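Side-chain contact in serine protease inhibitor 4, isoform B (Drosophila melanogaster, PDB 4P0F), which probably inhibits serine-type and cysteine-type endopeptidases: residues E53-T58 / M291-S296. Numbering follows the deposited sequence.
Sequences ENETAT and MSRMFS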
loop_
_atom_site.group_PDB
_atom_site.type_symbol
_atom_site.label_atom_id
_atom_site.label_comp_id
_atom_site.label_asym_id
_atom_site.label_seq_id
_atom_site.Cartn_x
_atom_site.Cartn_y
_atom_site.Cartn_z
ATOM N N GLU A 53 -2.829 -2.389 24.112
ATOM C CA GLU A 53 -2.141 -2.780 25.324
ATOM C C GLU A 53 -1.812 -4.263 25.282
ATOM O O GLU A 53 -2.335 -4.999 24.449
ATOM C CB GLU A 53 -2.998 -2.473 26.552
ATOM C CG GLU A 53 -3.283 -1.009 26.756
ATOM C CD GLU A 53 -3.924 -0.742 28.101
ATOM O OE1 GLU A 53 -5.054 -0.227 28.141
ATOM O OE2 GLU A 53 -3.294 -1.060 29.127
ATOM N N ASN A 54 -0.932 -4.688 26.180
ATOM C CA ASN A 54 -0.717 -6.109 26.451
ATOM C C ASN A 54 -0.408 -6.917 25.188
ATOM O O ASN A 54 0.332 -6.448 24.327
ATOM C CB ASN A 54 -1.944 -6.676 27.164
ATOM C CG ASN A 54 -2.344 -5.845 28.378
ATOM O OD1 ASN A 54 -1.491 -5.409 29.149
ATOM N ND2 ASN A 54 -3.641 -5.612 28.541
ATOM N N GLU A 55 -0.965 -8.123 25.062
ATOM C CA GLU A 55 -0.621 -8.991 23.918
ATOM C C GLU A 55 -1.097 -8.437 22.577
ATOM O O GLU A 55 -0.476 -8.688 21.529
ATOM C CB GLU A 55 -1.187 -10.404 24.117
ATOM C CG GLU A 55 -0.725 -11.368 23.029
ATOM C CD GLU A 55 -1.342 -12.749 23.115
ATOM O OE1 GLU A 55 -1.952 -13.091 24.152
ATOM O OE2 GLU A 55 -1.215 -13.496 22.116
ATOM N N THR A 56 -2.188 -7.678 22.582
ATOM C CA THR A 56 -2.647 -7.044 21.360
ATOM C C THR A 56 -1.556 -6.122 20.822
ATOM O O THR A 56 -1.225 -6.160 19.631
ATOM C CB THR A 56 -3.963 -6.260 21.603
ATOM O OG1 THR A 56 -4.973 -7.164 22.065
ATOM C CG2 THR A 56 -4.446 -5.579 20.328
ATOM N N ALA A 57 -0.987 -5.298 21.693
ATOM C CA ALA A 57 0.068 -4.380 21.280
ATOM C C ALA A 57 1.307 -5.144 20.824
ATOM O O ALA A 57 1.948 -4.773 19.846
ATOM C CB ALA A 57 0.428 -3.440 22.405
ATOM N N THR A 58 1.663 -6.194 21.552
ATOM C CA THR A 58 2.850 -6.953 21.195
ATOM C C THR A 58 2.693 -7.609 19.822
ATOM O O THR A 58 3.635 -7.597 19.020
ATOM C CB THR A 58 3.162 -8.019 22.246
ATOM O OG1 THR A 58 3.307 -7.394 23.534
ATOM C CG2 THR A 58 4.438 -8.742 21.916
ATOM N N MET A 291 -1.521 -11.627 13.835
ATOM C CA MET A 291 -2.130 -10.487 14.517
ATOM C C MET A 291 -3.643 -10.676 14.703
ATOM O O MET A 291 -4.430 -9.774 14.413
ATOM C CB MET A 291 -1.830 -9.200 13.754
ATOM C CG MET A 291 -0.340 -8.878 13.727
ATOM S SD MET A 291 0.101 -7.422 12.754
ATOM C CE MET A 291 0.110 -8.089 11.082
ATOM N N SER A 292 -4.030 -11.838 15.228
ATOM C CA SER A 292 -5.445 -12.194 15.394
ATOM C C SER A 292 -6.134 -11.536 16.575
ATOM O O SER A 292 -7.353 -11.347 16.548
ATOM C CB SER A 292 -5.596 -13.709 15.549
ATOM O OG SER A 292 -5.322 -14.355 14.322
ATOM N N ARG A 293 -5.390 -11.217 17.628
ATOM C CA ARG A 293 -6.035 -10.816 18.880
ATOM C C ARG A 293 -6.870 -9.529 18.752
ATOM O O ARG A 293 -7.922 -9.394 19.397
ATOM C CB ARG A 293 -4.983 -10.660 19.984
ATOM C CG ARG A 293 -5.545 -10.622 21.394
ATOM C CD ARG A 293 -4.436 -10.825 22.416
ATOM N NE ARG A 293 -4.889 -10.680 23.792
ATOM C CZ ARG A 293 -5.335 -11.676 24.554
ATOM N NH1 ARG A 293 -5.407 -12.913 24.076
ATOM N NH2 ARG A 293 -5.715 -11.431 25.801
ATOM N N MET A 294 -6.410 -8.600 17.922
ATOM C CA MET A 294 -7.091 -7.325 17.700
ATOM C C MET A 294 -8.552 -7.459 17.223
ATOM O O MET A 294 -9.356 -6.553 17.444
ATOM C CB MET A 294 -6.296 -6.499 16.686
ATOM C CG MET A 294 -6.201 -7.157 15.345
ATOM S SD MET A 294 -4.874 -6.440 14.348
ATOM C CE MET A 294 -5.480 -4.780 14.241
ATOM N N PHE A 295 -8.899 -8.573 16.583
ATOM C CA PHE A 295 -10.268 -8.797 16.081
ATOM C C PHE A 295 -11.137 -9.591 17.044
ATOM O O PHE A 295 -12.341 -9.741 16.825
ATOM C CB PHE A 295 -10.234 -9.539 14.741
ATOM C CG PHE A 295 -9.282 -8.956 13.761
ATOM C CD1 PHE A 295 -9.562 -7.758 13.139
ATOM C CD2 PHE A 295 -8.096 -9.611 13.453
ATOM C CE1 PHE A 295 -8.678 -7.213 12.235
ATOM C CE2 PHE A 295 -7.219 -9.078 12.574
ATOM C CZ PHE A 295 -7.501 -7.883 11.949
ATOM N N SER A 296 -10.517 -10.120 18.093
ATOM C CA SER A 296 -11.173 -11.035 19.010
ATOM C C SER A 296 -11.784 -10.323 20.201
ATOM O O SER A 296 -11.513 -9.150 20.460
ATOM C CB SER A 296 -10.176 -12.071 19.523
ATOM O OG SER A 296 -9.392 -11.518 20.567
#
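Glu55 and Arg293 meet through charge without a hydrogen bond. Glu55 OE1 lies 3.5 Å from Arg293 NH1 but stands 3.3 Å above one guanidinium face, offset toward its rim, and no N-H points at it. Carboxylate and guanidinium planes are only 12° apart, so the two groups are layered, not joined edge to edge. Beside the charges, Glu55 CB packs 3.7 Å from Arg293 CD, the two side chains crossing near a right angle. With CG anti to the backbone N (chi1 -164°) and the chain extended to NE, Arg293 reaches across an early turn of helix 54-64. Thr56 OG1 touches the aliphatic shaft, 3.6 Å from Arg293 CG, while Thr56 CG2 packs 4.1 Å from Met294 CA. Glu300 links the two residues: its OE2 salt-bridges Arg293 NH2 and its OE1 hydrogen-bonds Thr56 OG1. Within 291-296, Arg293 O accepts from both Ser296 N and Ser296 OG (2.8 Å), closing the short 3-10 turn. With an alanine here, Glu55 and Glu300 would probably lose their shared cation. The chemistry is consistent with one arginine partly offsetting two carboxylates, joining helix 54-64 to the loop between helix 283-288 and strand 311-324 of the serpin fold.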